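Local atomic coordinates of purine nucleosidase, (IunH-1) (Sulfolobus solfataricus, PDB entry 3T8J), a protein that belongs to the nucleosidase family, with an alpha/beta fold built round a mixed beta-sheet, and carries a bound sodium ion. Residues A[25-30]-A[110-115]; A[30-35]-A[103-108]; A[42-47]-A[60-65]; A[125-130]-A[139-144]. All coordinates share one frame; numbering follows the deposited sequence.

How the contacts relate
Packing of helices and loops on the parallel part of a mixed sheet is illustrated four times in this Rossmann-like fold. Contacts 2, 3 and 4 lie in buried layers and meet through apolar groups alone, whereas contact 1 is at the surface and sets a tyrosine ring against a valine. Contacts 1 and 2 hold the same pair of elements, strand 27-33 and helix 101-111, and share Ala30. Contact 3 packs helix 40-53 on edge strand 60-62, which is hydrogen-bonded to strand 27-33. Contact 4 repeats the theme farther along the sheet and meets contact 2 through polar bonds, Asn126 to the carbonyl of Ile33 and Thr125 to Glu35.

Contact 1: A[25-30]-A[110-115]; sequences NIDVVA and NEYAGE
At the end of the sheet where its parallel strands begin, Val29 of strand 27-33 meets Tyr112, the residue at which the chain leaves helix 101-111 for the turn into the next strand. One methyl makes the contact. CG1 of Val29 lies 3.7 Å from CZ of Tyr112 and 3.8 Å from its OH, while the CB of Val29 comes to 4.2 Å from CE2 of the ring. The methyl approaches the phenol end obliquely, and the valine and the tyrosine lie alongside one another, pointing opposite ways. Tyr112 carries its ring anti to its own carbonyl carbon (chi1 -60°), which sends the phenol across to the strand. Two neighbours flank the ring and probably limit its movement: CG of Glu111 rests 3.6 Å above one face, off toward the rim, and the ring of His3 meets it with the planes about 30° apart. In the turn that follows, the N of Glu115 donates to the O of Tyr112 at 2.9 Å. Asp27 comes near without bonding, its OD2 being 4.4 Å from the OH of Tyr112; that oxygen is instead hydrogen-bonded to ND1 of His3. With no hydrogen bond joining the two segments, their cohesion here is dispersive, a small apolar patch between partly exposed residues, and the carboxylate oxygen nearest the phenol is taken up by the histidine.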
loop_
_atom_site.group_PDB
_atom_site.type_symbol
_atom_site.label_atom_id
_atom_site.label_comp_id
_atom_site.label_asym_id
_atom_site.label_seq_id
_atom_site.Cartn_x
_atom_site.Cartn_y
_atom_site.Cartn_z
ATOM N N ASN A 25 -17.536 -43.332 1.671
ATOM C CA ASN A 25 -17.898 -43.596 3.080
ATOM C C ASN A 25 -17.128 -42.745 4.109
ATOM O O ASN A 25 -16.829 -43.197 5.224
ATOM C CB ASN A 25 -17.780 -45.093 3.410
ATOM C CG ASN A 25 -18.588 -45.468 4.639
ATOM O OD1 ASN A 25 -19.728 -45.049 4.770
ATOM N ND2 ASN A 25 -18.004 -46.257 5.552
ATOM N N ILE A 26 -16.810 -41.507 3.739
ATOM C CA ILE A 26 -16.318 -40.484 4.677
ATOM C C ILE A 26 -17.528 -39.788 5.290
ATOM O O ILE A 26 -18.466 -39.454 4.566
ATOM C CB ILE A 26 -15.442 -39.435 3.972
ATOM C CG1 ILE A 26 -14.272 -40.090 3.245
ATOM C CG2 ILE A 26 -14.998 -38.334 4.963
ATOM C CD1 ILE A 26 -13.275 -40.764 4.170
ATOM N N ASP A 27 -17.527 -39.583 6.605
ATOM C CA ASP A 27 -18.669 -38.973 7.294
ATOM C C ASP A 27 -18.648 -37.472 7.056
ATOM O O ASP A 27 -17.775 -36.779 7.534
ATOM C CB ASP A 27 -18.658 -39.274 8.778
ATOM C CG ASP A 27 -19.861 -38.727 9.513
ATOM O OD1 ASP A 27 -20.981 -38.689 8.935
ATOM O OD2 ASP A 27 -19.711 -38.446 10.719
ATOM N N VAL A 28 -19.595 -36.977 6.270
ATOM C CA VAL A 28 -19.758 -35.535 6.071
ATOM C C VAL A 28 -20.799 -35.052 7.073
ATOM O O VAL A 28 -21.980 -35.464 7.016
ATOM C CB VAL A 28 -20.192 -35.201 4.640
ATOM C CG1 VAL A 28 -20.384 -33.696 4.498
ATOM C CG2 VAL A 28 -19.154 -35.686 3.617
ATOM N N VAL A 29 -20.369 -34.271 8.063
ATOM C CA VAL A 29 -21.274 -33.853 9.134
ATOM C C VAL A 29 -22.071 -32.555 8.849
ATOM O O VAL A 29 -23.100 -32.298 9.492
ATOM C CB VAL A 29 -20.532 -33.712 10.474
ATOM C CG1 VAL A 29 -19.818 -35.042 10.834
ATOM C CG2 VAL A 29 -19.529 -32.553 10.455
ATOM N N ALA A 30 -21.602 -31.758 7.894
ATOM C CA ALA A 30 -22.295 -30.527 7.497
ATOM C C ALA A 30 -21.714 -30.023 6.206
ATOM O O ALA A 30 -20.553 -30.257 5.883
ATOM C CB ALA A 30 -22.158 -29.433 8.562
ATOM N N ASN A 110 -16.518 -28.645 18.578
ATOM C CA ASN A 110 -16.661 -29.179 19.929
ATOM C C ASN A 110 -17.145 -30.620 19.921
ATOM O O ASN A 110 -16.598 -31.463 20.649
ATOM C CB ASN A 110 -17.598 -28.293 20.737
ATOM C CG ASN A 110 -16.903 -27.057 21.296
ATOM O OD1 ASN A 110 -15.867 -27.180 21.953
ATOM N ND2 ASN A 110 -17.525 -25.897 21.153
ATOM N N GLU A 111 -18.167 -30.924 19.117
ATOM C CA GLU A 111 -18.738 -32.280 19.088
ATOM C C GLU A 111 -17.718 -33.326 18.629
ATOM O O GLU A 111 -17.674 -34.452 19.186
ATOM C CB GLU A 111 -19.976 -32.304 18.184
ATOM C CG GLU A 111 -20.564 -33.699 18.041
ATOM C CD GLU A 111 -21.885 -33.774 17.275
ATOM O OE1 GLU A 111 -22.316 -32.769 16.658
ATOM O OE2 GLU A 111 -22.495 -34.881 17.272
ATOM N N TYR A 112 -16.877 -32.947 17.661
ATOM C CA TYR A 112 -15.855 -33.820 17.066
ATOM C C TYR A 112 -14.419 -33.344 17.354
ATOM O O TYR A 112 -13.512 -33.557 16.543
ATOM C CB TYR A 112 -16.090 -33.945 15.548
ATOM C CG TYR A 112 -17.432 -34.539 15.182
ATOM C CD1 TYR A 112 -17.616 -35.915 15.173
ATOM C CD2 TYR A 112 -18.513 -33.726 14.857
ATOM C CE1 TYR A 112 -18.851 -36.464 14.833
ATOM C CE2 TYR A 112 -19.746 -34.273 14.530
ATOM C CZ TYR A 112 -19.901 -35.633 14.519
ATOM O OH TYR A 112 -21.135 -36.179 14.184
ATOM N N ALA A 113 -14.203 -32.785 18.550
ATOM C CA ALA A 113 -12.903 -32.215 18.924
ATOM C C ALA A 113 -11.779 -33.214 18.712
ATOM O O ALA A 113 -11.826 -34.362 19.219
ATOM C CB ALA A 113 -12.917 -31.738 20.366
ATOM N N GLY A 114 -10.771 -32.774 17.971
ATOM C CA GLY A 114 -9.599 -33.566 17.712
ATOM C C GLY A 114 -9.694 -34.488 16.523
ATOM O O GLY A 114 -8.682 -35.094 16.136
ATOM N N GLU A 115 -10.890 -34.609 15.935
ATOM C CA GLU A 115 -11.078 -35.478 14.780
ATOM C C GLU A 115 -11.675 -34.742 13.572
ATOM O O GLU A 115 -11.579 -35.233 12.448
ATOM C CB GLU A 115 -11.967 -36.662 15.152
ATOM C CG GLU A 115 -11.419 -37.549 16.285
ATOM C CD GLU A 115 -9.976 -37.994 16.076
ATOM O OE1 GLU A 115 -9.532 -38.150 14.914
ATOM O OE2 GLU A 115 -9.266 -38.199 17.087
#

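Contact 2: A[30-35]-A[103-108]; sequences AVTIVE and LAIIDL
Ala30 and Leu108 make the closest approach, with CB of the alanine 3.6 Å from CD1 of the leucine. Leu108 has its CG anti to the carbonyl carbon (chi1 -72°), and a chi2 of 161° then extends CD1 away from the helix backbone, end-on to the alanine methyl. Its other methyl, CD2, turns to Val29 one residue back along the strand. A looser second pair lies one turn earlier on the helix: CG2 of Thr32 is 4.2 Å from CG1 of Ile105, so a methyl faces the flank of a chain, short of its tip. Ile105 does not aim its CB at the strand; it is the outer part of the side chain that closes the distance. These pairs seat helix 101-111 on strand 27-33 in the Rossmann-like part of the sheet, where this helix belongs to the connection running from edge strand 60-62 past strands 27-33 and 3-8 to strand 116-120. Thr32 divides its branches between two environments. With chi1 at 53°, OG1 lies between the backbone N and carbonyl carbon and bonds to OD1 of Asp7, which leaves the methyl to meet the helix. On the other face of the strand, Val31 and Ile33 pack against helix 40-53. Farther out, Leu103 packs on Leu103 of a neighbouring subunit.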
loop_
_atom_site.group_PDB
_atom_site.type_symbol
_atom_site.label_atom_id
_atom_site.label_comp_id
_atom_site.label_asym_id
_atom_site.label_seq_id
_atom_site.Cartn_x
_atom_site.Cartn_y
_atom_site.Cartn_z
ATOM N N ALA A 30 -21.602 -31.758 7.894
ATOM C CA ALA A 30 -22.295 -30.527 7.497
ATOM C C ALA A 30 -21.714 -30.023 6.206
ATOM O O ALA A 30 -20.553 -30.257 5.883
ATOM C CB ALA A 30 -22.158 -29.433 8.562
ATOM N N VAL A 31 -22.543 -29.308 5.449
ATOM C CA VAL A 31 -22.125 -28.490 4.332
ATOM C C VAL A 31 -22.357 -27.025 4.718
ATOM O O VAL A 31 -23.404 -26.684 5.232
ATOM C CB VAL A 31 -22.943 -28.806 3.068
ATOM C CG1 VAL A 31 -22.485 -27.890 1.893
ATOM C CG2 VAL A 31 -22.869 -30.263 2.684
ATOM N N THR A 32 -21.332 -26.192 4.562
ATOM C CA THR A 32 -21.397 -24.757 4.893
ATOM C C THR A 32 -21.279 -23.984 3.570
ATOM O O THR A 32 -20.580 -24.450 2.655
ATOM C CB THR A 32 -20.306 -24.358 5.933
ATOM O OG1 THR A 32 -19.013 -24.770 5.482
ATOM C CG2 THR A 32 -20.638 -24.992 7.320
ATOM N N ILE A 33 -22.019 -22.877 3.432
ATOM C CA ILE A 33 -22.057 -22.111 2.174
ATOM C C ILE A 33 -21.432 -20.745 2.353
ATOM O O ILE A 33 -21.725 -20.053 3.333
ATOM C CB ILE A 33 -23.515 -21.934 1.669
ATOM C CG1 ILE A 33 -24.272 -23.272 1.660
ATOM C CG2 ILE A 33 -23.531 -21.304 0.244
ATOM C CD1 ILE A 33 -23.710 -24.299 0.675
ATOM N N VAL A 34 -20.623 -20.345 1.372
ATOM C CA VAL A 34 -19.893 -19.075 1.405
ATOM C C VAL A 34 -20.023 -18.359 0.048
ATOM O O VAL A 34 -20.174 -19.028 -0.983
ATOM C CB VAL A 34 -18.408 -19.310 1.799
ATOM C CG1 VAL A 34 -17.648 -20.058 0.695
ATOM C CG2 VAL A 34 -17.688 -17.977 2.169
ATOM N N GLU A 35 -19.895 -17.044 0.051
ATOM C CA GLU A 35 -19.860 -16.272 -1.207
ATOM C C GLU A 35 -18.731 -16.756 -2.113
ATOM O O GLU A 35 -17.659 -17.206 -1.620
ATOM C CB GLU A 35 -19.711 -14.753 -0.919
ATOM C CG GLU A 35 -18.290 -14.251 -0.674
ATOM C CD GLU A 35 -17.719 -14.546 0.711
ATOM O OE1 GLU A 35 -18.499 -14.855 1.635
ATOM O OE2 GLU A 35 -16.467 -14.409 0.859
ATOM N N LEU A 103 -21.166 -20.310 13.415
ATOM C CA LEU A 103 -21.615 -20.880 14.664
ATOM C C LEU A 103 -21.720 -22.414 14.602
ATOM O O LEU A 103 -21.356 -23.124 15.568
ATOM C CB LEU A 103 -22.913 -20.209 15.137
ATOM C CG LEU A 103 -22.849 -18.673 15.232
ATOM C CD1 LEU A 103 -24.223 -18.106 15.621
ATOM C CD2 LEU A 103 -21.764 -18.197 16.201
ATOM N N ALA A 104 -22.175 -22.948 13.464
ATOM C CA ALA A 104 -22.205 -24.395 13.257
ATOM C C ALA A 104 -20.807 -25.014 13.289
ATOM O O ALA A 104 -20.601 -26.084 13.855
ATOM C CB ALA A 104 -22.913 -24.742 11.936
ATOM N N ILE A 105 -19.839 -24.344 12.681
ATOM C CA ILE A 105 -18.430 -24.817 12.710
ATOM C C ILE A 105 -17.921 -24.924 14.148
ATOM O O ILE A 105 -17.310 -25.926 14.503
ATOM C CB ILE A 105 -17.518 -23.907 11.853
ATOM C CG1 ILE A 105 -17.877 -24.028 10.368
ATOM C CG2 ILE A 105 -16.018 -24.248 12.075
ATOM C CD1 ILE A 105 -17.339 -22.864 9.504
ATOM N N ILE A 106 -18.214 -23.917 14.973
ATOM C CA ILE A 106 -17.794 -23.963 16.384
ATOM C C ILE A 106 -18.456 -25.144 17.115
ATOM O O ILE A 106 -17.778 -25.914 17.823
ATOM C CB ILE A 106 -18.092 -22.623 17.074
ATOM C CG1 ILE A 106 -17.201 -21.512 16.524
ATOM C CG2 ILE A 106 -17.883 -22.735 18.600
ATOM C CD1 ILE A 106 -17.696 -20.106 16.861
ATOM N N ASP A 107 -19.766 -25.323 16.933
ATOM C CA ASP A 107 -20.483 -26.419 17.584
ATOM C C ASP A 107 -19.922 -27.787 17.180
ATOM O O ASP A 107 -19.747 -28.676 18.016
ATOM C CB ASP A 107 -21.972 -26.335 17.245
ATOM C CG ASP A 107 -22.700 -25.231 18.021
ATOM O OD1 ASP A 107 -22.155 -24.723 19.023
ATOM O OD2 ASP A 107 -23.855 -24.904 17.644
ATOM N N LEU A 108 -19.662 -27.958 15.887
ATOM C CA LEU A 108 -19.168 -29.218 15.324
ATOM C C LEU A 108 -17.708 -29.496 15.744
ATOM O O LEU A 108 -17.328 -30.651 15.978
ATOM C CB LEU A 108 -19.374 -29.239 13.803
ATOM C CG LEU A 108 -20.839 -29.408 13.425
ATOM C CD1 LEU A 108 -21.054 -28.951 11.968
ATOM C CD2 LEU A 108 -21.332 -30.821 13.673
#

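Contact 3: A[42-47]-A[60-65]; sequences QEVKNA and VYPGAN
Val44 and Ala47 of helix 40-53 press on Val60 and Pro62 of the edge strand, and everything that crosses between the segments is apolar. CG1 of Val44 lies 4.3 Å from CG of Pro62 and 4.5 Å from CG1 of Val60. One turn on, CB of Ala47 meets the same Val60 CG1 at 4.3 Å, so a single valine methyl spans two helix positions. Val60 presents that methyl by holding CG1 anti to its backbone N (chi1 177°), and Val44 does likewise. One polar bond lies within the helix. NE2 of Gln42 donates to OD1 of Asn46 at 2.9 Å, almost straight at 172°; the acceptor lies in the amide plane of Gln42, yet the donor stands above the carbonyl plane of Asn46. NE2 of Gln42 also bonds to the O of Val89, and ND2 of Asn46 to the O of Gly82 and of Thr10, tying this side of the helix to loops. The axes of helix 42-47 and strand 60-62 run nearly antiparallel (175°) and approach to 9.3 Å, as expected where the helix of a beta-alpha-beta crossover runs back against the strand it leads into. Ile33 of strand 27-33 packs on Val44, Ala47 and Val60, while Tyr61, pointing away from this helix and hydrogen-bonded through its backbone to Val31 and Ile33, meets Ala104 of helix 101-111 on the sheet's other face.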
loop_
_atom_site.group_PDB
_atom_site.type_symbol
_atom_site.label_atom_id
_atom_site.label_comp_id
_atom_site.label_asym_id
_atom_site.label_seq_id
_atom_site.Cartn_x
_atom_site.Cartn_y
_atom_site.Cartn_z
ATOM N N GLN A 42 -28.409 -19.163 -4.874
ATOM C CA GLN A 42 -28.370 -20.329 -5.736
ATOM C C GLN A 42 -27.339 -21.357 -5.240
ATOM O O GLN A 42 -27.532 -22.572 -5.394
ATOM C CB GLN A 42 -28.133 -19.964 -7.208
ATOM C CG GLN A 42 -28.255 -21.150 -8.185
ATOM C CD GLN A 42 -29.641 -21.810 -8.175
ATOM O OE1 GLN A 42 -30.671 -21.112 -8.282
ATOM N NE2 GLN A 42 -29.691 -23.132 -8.057
ATOM N N GLU A 43 -26.255 -20.875 -4.654
ATOM C CA GLU A 43 -25.270 -21.806 -4.055
ATOM C C GLU A 43 -25.888 -22.656 -2.959
ATOM O O GLU A 43 -25.592 -23.857 -2.856
ATOM C CB GLU A 43 -24.059 -21.030 -3.519
ATOM C CG GLU A 43 -23.220 -20.355 -4.565
ATOM C CD GLU A 43 -22.047 -19.594 -3.975
ATOM O OE1 GLU A 43 -22.108 -19.278 -2.753
ATOM O OE2 GLU A 43 -21.079 -19.332 -4.713
ATOM N N VAL A 44 -26.735 -22.051 -2.123
ATOM C CA VAL A 44 -27.449 -22.790 -1.078
ATOM C C VAL A 44 -28.376 -23.851 -1.684
ATOM O O VAL A 44 -28.397 -25.020 -1.300
ATOM C CB VAL A 44 -28.226 -21.840 -0.140
ATOM C CG1 VAL A 44 -29.010 -22.610 0.912
ATOM C CG2 VAL A 44 -27.329 -20.780 0.494
ATOM N N LYS A 45 -29.155 -23.445 -2.694
ATOM C CA LYS A 45 -30.047 -24.371 -3.360
ATOM C C LYS A 45 -29.314 -25.504 -4.082
ATOM O O LYS A 45 -29.764 -26.647 -4.064
ATOM C CB LYS A 45 -30.984 -23.621 -4.330
ATOM C CG LYS A 45 -31.886 -22.549 -3.665
ATOM C CD LYS A 45 -32.785 -23.059 -2.572
ATOM C CE LYS A 45 -33.718 -21.956 -2.008
ATOM N NZ LYS A 45 -34.813 -21.523 -2.960
ATOM N N ASN A 46 -28.151 -25.197 -4.648
ATOM C CA ASN A 46 -27.333 -26.211 -5.318
ATOM C C ASN A 46 -26.919 -27.313 -4.344
ATOM O O ASN A 46 -26.973 -28.500 -4.676
ATOM C CB ASN A 46 -26.056 -25.605 -5.925
ATOM C CG ASN A 46 -26.288 -24.839 -7.223
ATOM O OD1 ASN A 46 -27.371 -24.868 -7.833
ATOM N ND2 ASN A 46 -25.227 -24.175 -7.685
ATOM N N ALA A 47 -26.518 -26.915 -3.147
ATOM C CA ALA A 47 -26.078 -27.904 -2.171
ATOM C C ALA A 47 -27.220 -28.814 -1.686
ATOM O O ALA A 47 -27.070 -30.027 -1.575
ATOM C CB ALA A 47 -25.387 -27.192 -0.977
ATOM N N VAL A 60 -27.288 -28.207 5.829
ATOM C CA VAL A 60 -26.671 -27.139 5.060
ATOM C C VAL A 60 -26.843 -25.818 5.812
ATOM O O VAL A 60 -27.964 -25.382 6.098
ATOM C CB VAL A 60 -27.290 -27.024 3.632
ATOM C CG1 VAL A 60 -26.685 -25.865 2.871
ATOM C CG2 VAL A 60 -27.097 -28.377 2.896
ATOM N N TYR A 61 -25.713 -25.218 6.199
ATOM C CA TYR A 61 -25.697 -23.976 6.946
ATOM C C TYR A 61 -25.231 -22.811 6.072
ATOM O O TYR A 61 -24.042 -22.725 5.704
ATOM C CB TYR A 61 -24.747 -24.105 8.161
ATOM C CG TYR A 61 -25.152 -25.137 9.178
ATOM C CD1 TYR A 61 -26.069 -24.835 10.169
ATOM C CD2 TYR A 61 -24.591 -26.431 9.180
ATOM C CE1 TYR A 61 -26.459 -25.758 11.069
ATOM C CE2 TYR A 61 -24.971 -27.367 10.116
ATOM C CZ TYR A 61 -25.908 -27.036 11.066
ATOM O OH TYR A 61 -26.326 -27.965 12.012
ATOM N N PRO A 62 -26.151 -21.885 5.749
ATOM C CA PRO A 62 -25.722 -20.701 5.035
ATOM C C PRO A 62 -24.791 -19.851 5.896
ATOM O O PRO A 62 -25.078 -19.595 7.064
ATOM C CB PRO A 62 -27.050 -19.971 4.742
ATOM C CG PRO A 62 -28.099 -21.074 4.782
ATOM C CD PRO A 62 -27.610 -21.880 5.972
ATOM N N GLY A 63 -23.708 -19.386 5.294
ATOM C CA GLY A 63 -22.738 -18.545 6.001
ATOM C C GLY A 63 -22.641 -17.150 5.417
ATOM O O GLY A 63 -23.650 -16.534 5.015
ATOM N N ALA A 64 -21.426 -16.623 5.361
ATOM C CA ALA A 64 -21.189 -15.294 4.811
ATOM C C ALA A 64 -21.659 -15.166 3.363
ATOM O O ALA A 64 -21.346 -16.031 2.555
ATOM C CB ALA A 64 -19.700 -14.943 4.900
ATOM N N ASN A 65 -22.332 -14.062 3.029
ATOM C CA ASN A 65 -22.677 -13.776 1.637
ATOM C C ASN A 65 -21.893 -12.642 1.027
ATOM O O ASN A 65 -22.205 -12.185 -0.084
ATOM C CB ASN A 65 -24.194 -13.583 1.440
ATOM C CG ASN A 65 -24.699 -12.276 1.960
ATOM O OD1 ASN A 65 -24.055 -11.580 2.738
ATOM N ND2 ASN A 65 -25.921 -11.916 1.514
#

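Contact 4: A[125-130]-A[139-144]; sequences TNLALA and KKIKKV
Leu127 faces Val144 and Ile141 from helix 125-133, and its two methyls are shared out between them. Toward Val144 the approach is tip to tip: CD2 of the leucine and CG1 of the valine reach for each other and come to 4.0 Å. Toward Ile141 it is of another kind, because the leucine and isoleucine chains overlap flank to flank, running in opposing senses, with CD1 of Leu127 and CD1 of Ile141 4.1 Å apart. The leucine's torsions account for the fork. Its CG is anti to the backbone N (chi1 -177°), carrying the branch point straight out from the helix, where the methyls spread over both targets. Val144 likewise holds CG1 anti to its N, whereas Ile141 reaches out with its CG1 anti to the carbonyl carbon and an extended CD1. Both partners point at the helix although three residues apart; the helical backbone angles of Lys142 between them are consistent with both facing the same way. The three residues belong to the beta-alpha-beta unit that leads from strand 116-120 through this helix to the adjacent parallel strand 141-147. Phe118 and Val175 also pack on Leu127, extending the apolar layer toward strand 116-120 and helix 169-177. The lysines nearby keep their charges apart from this layer, Lys143 forming a salt bridge with Asp181 and NZ of Lys140 hydrogen-bonding to OD1 of Asn110. Between these two segments the joint thus rests on methyl contacts alone, with the amines of both lysines engaged outside it.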
loop_
_atom_site.group_PDB
_atom_site.type_symbol
_atom_site.label_atom_id
_atom_site.label_comp_id
_atom_site.label_asym_id
_atom_site.label_seq_id
_atom_site.Cartn_x
_atom_site.Cartn_y
_atom_site.Cartn_z
ATOM N N THR A 125 -14.060 -17.141 4.299
ATOM C CA THR A 125 -14.803 -16.255 5.188
ATOM C C THR A 125 -15.449 -16.971 6.389
ATOM O O THR A 125 -15.406 -16.447 7.495
ATOM C CB THR A 125 -15.850 -15.431 4.375
ATOM O OG1 THR A 125 -15.225 -14.950 3.178
ATOM C CG2 THR A 125 -16.349 -14.265 5.218
ATOM N N ASN A 126 -16.092 -18.124 6.177
ATOM C CA ASN A 126 -16.769 -18.811 7.288
ATOM C C ASN A 126 -15.780 -19.338 8.315
ATOM O O ASN A 126 -16.038 -19.255 9.517
ATOM C CB ASN A 126 -17.643 -19.967 6.803
ATOM C CG ASN A 126 -18.862 -19.506 6.059
ATOM O OD1 ASN A 126 -19.388 -18.448 6.339
ATOM N ND2 ASN A 126 -19.330 -20.329 5.113
ATOM N N LEU A 127 -14.667 -19.917 7.836
ATOM C CA LEU A 127 -13.659 -20.449 8.788
ATOM C C LEU A 127 -13.030 -19.307 9.562
ATOM O O LEU A 127 -12.742 -19.456 10.770
ATOM C CB LEU A 127 -12.621 -21.318 8.075
ATOM C CG LEU A 127 -11.558 -21.987 8.956
ATOM C CD1 LEU A 127 -12.218 -22.947 9.924
ATOM C CD2 LEU A 127 -10.549 -22.734 8.076
ATOM N N ALA A 128 -12.738 -18.182 8.912
ATOM C CA ALA A 128 -12.208 -17.017 9.601
ATOM C C ALA A 128 -13.164 -16.506 10.666
ATOM O O ALA A 128 -12.732 -16.221 11.784
ATOM C CB ALA A 128 -11.854 -15.887 8.605
ATOM N N LEU A 129 -14.447 -16.359 10.339
ATOM C CA LEU A 129 -15.430 -15.882 11.310
ATOM C C LEU A 129 -15.557 -16.846 12.509
ATOM O O LEU A 129 -15.628 -16.398 13.648
ATOM C CB LEU A 129 -16.787 -15.615 10.631
ATOM C CG LEU A 129 -17.798 -14.795 11.437
ATOM C CD1 LEU A 129 -17.170 -13.578 12.101
ATOM C CD2 LEU A 129 -18.952 -14.366 10.533
ATOM N N ALA A 130 -15.559 -18.160 12.250
ATOM C CA ALA A 130 -15.601 -19.138 13.324
ATOM C C ALA A 130 -14.378 -18.972 14.241
ATOM O O ALA A 130 -14.507 -18.989 15.481
ATOM C CB ALA A 130 -15.672 -20.571 12.743
ATOM N N LYS A 139 -7.034 -26.038 17.652
ATOM C CA LYS A 139 -6.697 -27.386 18.125
ATOM C C LYS A 139 -7.804 -28.395 17.847
ATOM O O LYS A 139 -7.518 -29.574 17.530
ATOM C CB LYS A 139 -6.339 -27.415 19.596
ATOM C CG LYS A 139 -5.915 -28.851 20.015
ATOM C CD LYS A 139 -5.104 -28.906 21.226
ATOM C CE LYS A 139 -4.964 -30.350 21.669
ATOM N NZ LYS A 139 -4.076 -30.459 22.859
ATOM N N LYS A 140 -9.064 -27.973 17.983
ATOM C CA LYS A 140 -10.196 -28.906 17.854
ATOM C C LYS A 140 -10.381 -29.433 16.427
ATOM O O LYS A 140 -10.841 -30.569 16.234
ATOM C CB LYS A 140 -11.500 -28.275 18.355
ATOM C CG LYS A 140 -11.461 -27.982 19.841
ATOM C CD LYS A 140 -12.602 -27.137 20.315
ATOM C CE LYS A 140 -12.452 -26.847 21.810
ATOM N NZ LYS A 140 -13.507 -25.912 22.290
ATOM N N ILE A 141 -10.039 -28.621 15.437
ATOM C CA ILE A 141 -10.014 -29.100 14.062
ATOM C C ILE A 141 -8.658 -29.762 13.778
ATOM O O ILE A 141 -7.572 -29.134 13.901
ATOM C CB ILE A 141 -10.316 -27.945 13.081
ATOM C CG1 ILE A 141 -11.755 -27.468 13.286
ATOM C CG2 ILE A 141 -9.969 -28.360 11.639
ATOM C CD1 ILE A 141 -12.104 -26.151 12.554
ATOM N N LYS A 142 -8.704 -31.039 13.417
ATOM C CA LYS A 142 -7.517 -31.849 13.160
ATOM C C LYS A 142 -6.710 -31.370 11.952
ATOM O O LYS A 142 -5.479 -31.370 11.951
ATOM C CB LYS A 142 -7.966 -33.318 12.954
ATOM C CG LYS A 142 -6.875 -34.286 12.619
ATOM C CD LYS A 142 -7.391 -35.709 12.561
ATOM C CE LYS A 142 -6.267 -36.675 12.241
ATOM N NZ LYS A 142 -6.649 -38.070 12.530
ATOM N N LYS A 143 -7.408 -30.970 10.891
ATOM C CA LYS A 143 -6.784 -30.724 9.614
ATOM C C LYS A 143 -7.667 -29.786 8.779
ATOM O O LYS A 143 -8.878 -29.938 8.804
ATOM C CB LYS A 143 -6.612 -32.049 8.869
ATOM C CG LYS A 143 -5.790 -31.983 7.635
ATOM C CD LYS A 143 -4.314 -31.758 7.954
ATOM C CE LYS A 143 -3.568 -31.541 6.684
ATOM N NZ LYS A 143 -2.093 -31.540 6.928
ATOM N N VAL A 144 -7.028 -28.835 8.097
ATOM C CA VAL A 144 -7.689 -27.982 7.080
ATOM C C VAL A 144 -7.039 -28.303 5.745
ATOM O O VAL A 144 -5.823 -28.129 5.565
ATOM C CB VAL A 144 -7.574 -26.499 7.422
ATOM C CG1 VAL A 144 -8.352 -25.650 6.407
ATOM C CG2 VAL A 144 -8.110 -26.255 8.843
#